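PDB 6RK0: uncharacterized protein from Azotobacter vinelandii, which binds heme b and FAD as a flavocytochrome and probably serves as a low-potential terminal oxidase associated with the iron-only nitrogenase. Local coordinates for residues E33-I38 and L164-A169; T19-K22 and L27-Y30. All coordinates share one frame; numbering follows the deposited sequence.

Overall arrangement
Strand 28-29 runs almost directly into helix 32-40, so contacts 1 and 2 follow one another along the chain, with centres about 12 Å apart. Contact 1 is the buried one: Val35 and the carbon chain of Lys36 meet residues 166 and 169 around the turn between strands 159-165 and 169-174, without a hydrogen bond between the segments. Contact 2 lies farther out and is only partly buried; there a tyrosine hydroxyl just past strand 28-29 takes one backbone N-H of a loop directly and the carbonyl of the same residue through a water, beside FAD. Strand 169-174 is common ground: it begins at Ala169 and pairs with 28-29. Thr19 and Glu168 also touch.

Contact 1 (E33-I38 and L164-A169); sequences ETVKAI and LSIAEA
Ile166, in the turn after strand 159-165, and Ala169, where strand 169-174 begins, meet Val35 of helix 32-40; the turn between them is held through Glu168 OE2, an oxygen gripped twice: Arg18 NE forms a salt bridge with it and Ser16 OG a hydrogen bond. Within the turn, Ser165 OG accepts from Ala167 N at 3.0 Å and 164°, which makes an ST turn, and Glu168 is the centre of an inverse gamma turn. Between the segments the contact is apolar. The methyl of Ala169 faces the forked end of Val35, with CB 3.8 Å from Val35 CG2 and 4.1 Å from Val35 CG1. With CG1 anti to the backbone N (chi1 171°), Val35 turns both branches to this methyl, and a residue as small as alanine lets the helix come close. Val35 CG1 also borders Ile166 CB at 4.3 Å, a looser approach. Beside this pair, Ile166 and Lys36 cross at about a right angle. Ile166 CD1 lies against the extended methylenes of Lys36, 3.9 Å from Lys36 CE, a use of lysine that suits a partly exposed place: its carbon chain packs at the margin. Gln32 NE2 adds a hydrogen bond to Ile166 O. Val35 and Ile38 also rest on Cys171 of strand 169-174, so a helix covers the connection between two strands of the antiparallel sheet, consistent with the split-barrel fold of the FMN-binding clan.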
loop_
_atom_site.group_PDB
_atom_site.type_symbol
_atom_site.label_atom_id
_atom_site.label_comp_id
_atom_site.label_asym_id
_atom_site.label_seq_id
_atom_site.Cartn_x
_atom_site.Cartn_y
_atom_site.Cartn_z
ATOM N N GLU A 33 18.115 1.025 -12.132
ATOM C CA GLU A 33 18.577 0.269 -10.972
ATOM C C GLU A 33 17.685 0.517 -9.759
ATOM O O GLU A 33 17.327 -0.422 -9.040
ATOM C CB GLU A 33 20.023 0.649 -10.657
ATOM C CG GLU A 33 20.584 -0.129 -9.504
ATOM C CD GLU A 33 22.044 0.192 -9.236
ATOM O OE1 GLU A 33 22.727 0.780 -10.121
ATOM O OE2 GLU A 33 22.508 -0.152 -8.132
ATOM N N THR A 34 17.314 1.772 -9.519
ATOM C CA THR A 34 16.423 2.091 -8.407
ATOM C C THR A 34 15.016 1.546 -8.650
ATOM O O THR A 34 14.397 0.976 -7.744
ATOM C CB THR A 34 16.404 3.594 -8.143
ATOM O OG1 THR A 34 17.729 4.031 -7.809
ATOM C CG2 THR A 34 15.441 3.918 -6.976
ATOM N N VAL A 35 14.500 1.703 -9.864
ATOM C CA VAL A 35 13.178 1.164 -10.192
ATOM C C VAL A 35 13.125 -0.309 -9.845
ATOM O O VAL A 35 12.228 -0.784 -9.151
ATOM C CB VAL A 35 12.853 1.413 -11.680
ATOM C CG1 VAL A 35 11.606 0.690 -12.128
ATOM C CG2 VAL A 35 12.783 2.913 -11.982
ATOM N N LYS A 36 14.098 -1.073 -10.370
ATOM C CA LYS A 36 14.133 -2.518 -10.137
ATOM C C LYS A 36 14.315 -2.853 -8.665
ATOM O O LYS A 36 13.713 -3.807 -8.162
ATOM C CB LYS A 36 15.239 -3.170 -10.977
ATOM C CG LYS A 36 14.934 -3.146 -12.443
ATOM C CD LYS A 36 16.086 -3.749 -13.263
ATOM C CE LYS A 36 15.763 -3.767 -14.743
ATOM N NZ LYS A 36 16.859 -4.472 -15.470
ATOM N N ALA A 37 15.149 -2.092 -7.952
ATOM C CA ALA A 37 15.389 -2.407 -6.548
ATOM C C ALA A 37 14.135 -2.224 -5.710
ATOM O O ALA A 37 13.894 -2.995 -4.766
ATOM C CB ALA A 37 16.520 -1.563 -5.985
ATOM N N ILE A 38 13.306 -1.222 -6.022
ATOM C CA ILE A 38 12.061 -1.053 -5.280
ATOM C C ILE A 38 11.074 -2.151 -5.656
ATOM O O ILE A 38 10.467 -2.790 -4.790
ATOM C CB ILE A 38 11.486 0.357 -5.503
ATOM C CG1 ILE A 38 12.460 1.439 -5.008
ATOM C CG2 ILE A 38 10.146 0.495 -4.811
ATOM C CD1 ILE A 38 12.101 2.872 -5.366
ATOM N N LEU A 164 3.009 -4.882 -17.649
ATOM C CA LEU A 164 3.258 -3.484 -17.930
ATOM C C LEU A 164 4.757 -3.270 -17.964
ATOM O O LEU A 164 5.479 -3.733 -17.083
ATOM C CB LEU A 164 2.632 -2.624 -16.826
ATOM C CG LEU A 164 2.770 -1.122 -16.925
ATOM C CD1 LEU A 164 2.029 -0.553 -18.146
ATOM C CD2 LEU A 164 2.238 -0.460 -15.624
ATOM N N SER A 165 5.231 -2.543 -18.970
ATOM C CA SER A 165 6.626 -2.148 -19.034
ATOM C C SER A 165 7.011 -1.333 -17.802
ATOM O O SER A 165 6.240 -0.520 -17.299
ATOM C CB SER A 165 6.822 -1.284 -20.268
ATOM O OG SER A 165 8.117 -0.726 -20.310
ATOM N N ILE A 166 8.260 -1.510 -17.365
ATOM C CA ILE A 166 8.807 -0.683 -16.299
ATOM C C ILE A 166 9.448 0.582 -16.818
ATOM O O ILE A 166 9.991 1.358 -16.024
ATOM C CB ILE A 166 9.766 -1.463 -15.372
ATOM C CG1 ILE A 166 11.098 -1.760 -16.075
ATOM C CG2 ILE A 166 9.117 -2.703 -14.840
ATOM C CD1 ILE A 166 12.123 -2.448 -15.180
ATOM N N ALA A 167 9.428 0.832 -18.136
ATOM C CA ALA A 167 10.230 1.918 -18.686
ATOM C C ALA A 167 9.716 3.300 -18.292
ATOM O O ALA A 167 10.521 4.207 -18.065
ATOM C CB ALA A 167 10.260 1.795 -20.197
ATOM N N GLU A 168 8.400 3.506 -18.260
ATOM C CA GLU A 168 7.860 4.842 -17.991
ATOM C C GLU A 168 7.603 4.936 -16.487
ATOM O O GLU A 168 6.486 4.793 -16.013
ATOM C CB GLU A 168 6.611 5.125 -18.818
ATOM C CG GLU A 168 6.301 6.605 -18.812
ATOM C CD GLU A 168 5.031 7.008 -19.512
ATOM O OE1 GLU A 168 4.290 6.154 -20.041
ATOM O OE2 GLU A 168 4.732 8.223 -19.495
ATOM N N ALA A 169 8.691 5.136 -15.758
ATOM C CA ALA A 169 8.686 5.014 -14.293
ATOM C C ALA A 169 9.292 6.237 -13.628
ATOM O O ALA A 169 10.319 6.770 -14.063
ATOM C CB ALA A 169 9.550 3.807 -13.865
#

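Contact 2 (T19-K22 and L27-Y30); sequences THVK and LARY. With FAD (flavin-adenine dinucleotide), chain G.
Tyr30 reaches across to the backbone of Val21 with its hydroxyl: Val21 N donates to Tyr30 OH at 2.8 Å, nearly straight at 162°. Tyr30 CG lies anti to the carbonyl carbon and beside the backbone N (chi1 -56°), which sends the ring across toward Val21. A water in the ring plane, at its edge, lies 2.6 Å from Tyr30 OH and donates to Val21 O. The phenol thus holds both backbone polar groups of Val21. At the edge of the same ring, near its plane, Thr19 O lies 3.4 Å from Tyr30 CE1. A phenylalanine at Tyr30 would probably leave Val21 N without its hydrogen-bond mate and deprive the bridging water of one anchor.

Val21 places CG1 anti to its backbone N (chi1 175°), which sets CG2 beside the N, where it lies 3.5 Å from both Tyr30 OH and FAD O4B. Val21 CB meets Ala28 CB at 3.7 Å, a close approach that the short alanine suits. Valine therefore packs against strand and cofactor together. The first side-chain bond of Lys22 leads away from residues 27-30, while Lys22 N donates to FAD O1A at 2.8 Å. Ser170 and Lys172 also hydrogen-bond FAD, as do Pro59 and Arg78 of the second subunit: a flavin site shared by two subunits, as is usual in the FMN-binding split-barrel family, here holding FAD.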
loop_
_atom_site.group_PDB
_atom_site.type_symbol
_atom_site.label_atom_id
_atom_site.label_comp_id
_atom_site.label_asym_id
_atom_site.label_seq_id
_atom_site.Cartn_x
_atom_site.Cartn_y
_atom_site.Cartn_z
ATOM N N THR A 19 5.731 11.662 -16.071
ATOM C CA THR A 19 6.471 11.068 -14.966
ATOM C C THR A 19 7.472 12.010 -14.341
ATOM O O THR A 19 8.259 11.584 -13.500
ATOM C CB THR A 19 7.149 9.751 -15.359
ATOM O OG1 THR A 19 7.964 9.935 -16.521
ATOM C CG2 THR A 19 6.127 8.624 -15.566
ATOM N N HIS A 20 7.417 13.299 -14.673
ATOM C CA HIS A 20 8.375 14.257 -14.118
ATOM C C HIS A 20 7.968 14.670 -12.705
ATOM O O HIS A 20 6.939 15.338 -12.527
ATOM C CB HIS A 20 8.483 15.468 -15.039
ATOM C CG HIS A 20 9.334 16.560 -14.473
ATOM N ND1 HIS A 20 10.694 16.442 -14.294
ATOM C CD2 HIS A 20 8.991 17.764 -13.957
ATOM C CE1 HIS A 20 11.168 17.564 -13.780
ATOM N NE2 HIS A 20 10.150 18.368 -13.539
ATOM N N VAL A 21 8.768 14.279 -11.708
ATOM C CA VAL A 21 8.512 14.642 -10.317
ATOM C C VAL A 21 8.732 16.142 -10.173
ATOM O O VAL A 21 9.828 16.665 -10.450
ATOM C CB VAL A 21 9.458 13.853 -9.391
ATOM C CG1 VAL A 21 9.298 14.291 -7.942
ATOM C CG2 VAL A 21 9.228 12.365 -9.500
ATOM N N LYS A 22 7.727 16.841 -9.644
ATOM C CA LYS A 22 7.778 18.284 -9.408
ATOM C C LYS A 22 8.014 18.559 -7.930
ATOM O O LYS A 22 9.005 19.197 -7.558
ATOM C CB LYS A 22 6.479 18.963 -9.901
ATOM C CG LYS A 22 6.335 20.448 -9.530
ATOM C CD LYS A 22 4.925 20.984 -9.830
ATOM C CE LYS A 22 4.750 22.389 -9.297
ATOM N NZ LYS A 22 3.369 22.924 -9.553
ATOM N N LEU A 27 14.113 14.333 -4.281
ATOM C CA LEU A 27 13.953 12.930 -3.888
ATOM C C LEU A 27 13.736 12.001 -5.077
ATOM O O LEU A 27 13.646 10.782 -4.892
ATOM C CB LEU A 27 12.799 12.779 -2.911
ATOM C CG LEU A 27 12.976 13.574 -1.627
ATOM C CD1 LEU A 27 11.720 13.286 -0.744
ATOM C CD2 LEU A 27 14.253 13.294 -0.897
ATOM N N ALA A 28 13.592 12.549 -6.277
ATOM C CA ALA A 28 13.258 11.741 -7.440
ATOM C C ALA A 28 14.441 10.888 -7.874
ATOM O O ALA A 28 15.611 11.302 -7.810
ATOM C CB ALA A 28 12.889 12.632 -8.616
ATOM N N ARG A 29 14.141 9.688 -8.363
ATOM C CA ARG A 29 15.112 8.818 -9.029
ATOM C C ARG A 29 14.430 8.219 -10.236
ATOM O O ARG A 29 13.295 7.748 -10.136
ATOM C CB ARG A 29 15.586 7.690 -8.093
ATOM C CG ARG A 29 16.256 8.164 -6.839
ATOM C CD ARG A 29 17.660 8.626 -7.115
ATOM N NE ARG A 29 18.526 7.562 -7.652
ATOM C CZ ARG A 29 19.641 7.118 -7.074
ATOM N NH1 ARG A 29 20.057 7.605 -5.912
ATOM N NH2 ARG A 29 20.336 6.175 -7.682
ATOM N N TYR A 30 15.129 8.214 -11.362
ATOM C CA TYR A 30 14.606 7.658 -12.592
ATOM C C TYR A 30 15.448 6.506 -13.115
ATOM O O TYR A 30 15.057 5.861 -14.108
ATOM C CB TYR A 30 14.499 8.734 -13.686
ATOM C CG TYR A 30 13.663 9.910 -13.255
ATOM C CD1 TYR A 30 12.271 9.820 -13.177
ATOM C CD2 TYR A 30 14.267 11.107 -12.927
ATOM C CE1 TYR A 30 11.489 10.919 -12.795
ATOM C CE2 TYR A 30 13.510 12.207 -12.535
ATOM C CZ TYR A 30 12.120 12.097 -12.493
ATOM O OH TYR A 30 11.344 13.174 -12.152
HETATM P PA FAD G . 3.871 15.809 -8.601
HETATM O O1A FAD G . 5.310 16.091 -8.385
HETATM O O2A FAD G . 3.006 16.922 -9.098
HETATM O O5B FAD G . 3.710 14.534 -9.537
HETATM C C5B FAD G . 4.317 14.541 -10.847
HETATM C C4B FAD G . 4.831 13.160 -11.161
HETATM O O4B FAD G . 5.799 12.777 -10.162
HETATM C C3B FAD G . 3.802 12.042 -11.104
HETATM O O3B FAD G . 2.983 12.005 -12.255
HETATM C C2B FAD G . 4.684 10.816 -10.885
HETATM O O2B FAD G . 5.191 10.384 -12.123
HETATM C C1B FAD G . 5.792 11.372 -9.989
HETATM N N9A FAD G . 5.565 11.098 -8.571
HETATM C C8A FAD G . 4.848 11.832 -7.670
HETATM N N7A FAD G . 4.778 11.276 -6.488
HETATM C C5A FAD G . 5.480 10.093 -6.621
HETATM C C6A FAD G . 5.767 9.046 -5.713
HETATM N N6A FAD G . 5.330 9.005 -4.440
HETATM N N1A FAD G . 6.485 7.997 -6.179
HETATM C C2A FAD G . 6.899 8.014 -7.449
HETATM N N3A FAD G . 6.692 8.930 -8.396
HETATM C C4A FAD G . 5.976 9.969 -7.900
HETATM N N1 FAD G . 2.521 13.211 0.313
HETATM C C2 FAD G . 1.765 14.108 1.016
HETATM O O2 FAD G . 1.475 15.219 0.550
HETATM N N3 FAD G . 1.275 13.774 2.259
HETATM C C4 FAD G . 1.482 12.584 2.887
HETATM O O4 FAD G . 0.960 12.327 3.972
HETATM C C4X FAD G . 2.331 11.669 2.157
HETATM N N5 FAD G . 2.623 10.480 2.719
HETATM C C5X FAD G . 3.371 9.572 1.967
HETATM C C6 FAD G . 3.629 8.297 2.503
HETATM C C7 FAD G . 4.344 7.345 1.778
HETATM C C7M FAD G . 4.629 5.987 2.384
HETATM C C8 FAD G . 4.800 7.672 0.482
HETATM C C8M FAD G . 5.496 6.663 -0.367
HETATM C C9 FAD G . 4.574 8.948 -0.028
HETATM C C9A FAD G . 3.850 9.888 0.681
HETATM N N10 FAD G . 3.608 11.190 0.185
HETATM C C10 FAD G . 2.782 12.063 0.870
HETATM C "C1'" FAD G . 4.100 11.627 -1.133
HETATM C "C2'" FAD G . 3.049 11.470 -2.216
HETATM O "O2'" FAD G . 3.023 10.124 -2.660
HETATM C "C3'" FAD G . 3.359 12.386 -3.397
HETATM O "O3'" FAD G . 4.658 12.094 -3.894
HETATM C "C4'" FAD G . 3.274 13.866 -3.046
HETATM O "O4'" FAD G . 2.034 14.130 -2.389
HETATM C "C5'" FAD G . 3.341 14.721 -4.284
HETATM O "O5'" FAD G . 2.323 14.302 -5.219
HETATM P P FAD G . 1.929 15.189 -6.462
HETATM O O1P FAD G . 1.574 16.594 -6.054
HETATM O O2P FAD G . 0.907 14.397 -7.265
HETATM O O3P FAD G . 3.316 15.187 -7.253
HETATM O O HOH W 1 12.231 15.456 -11.261
#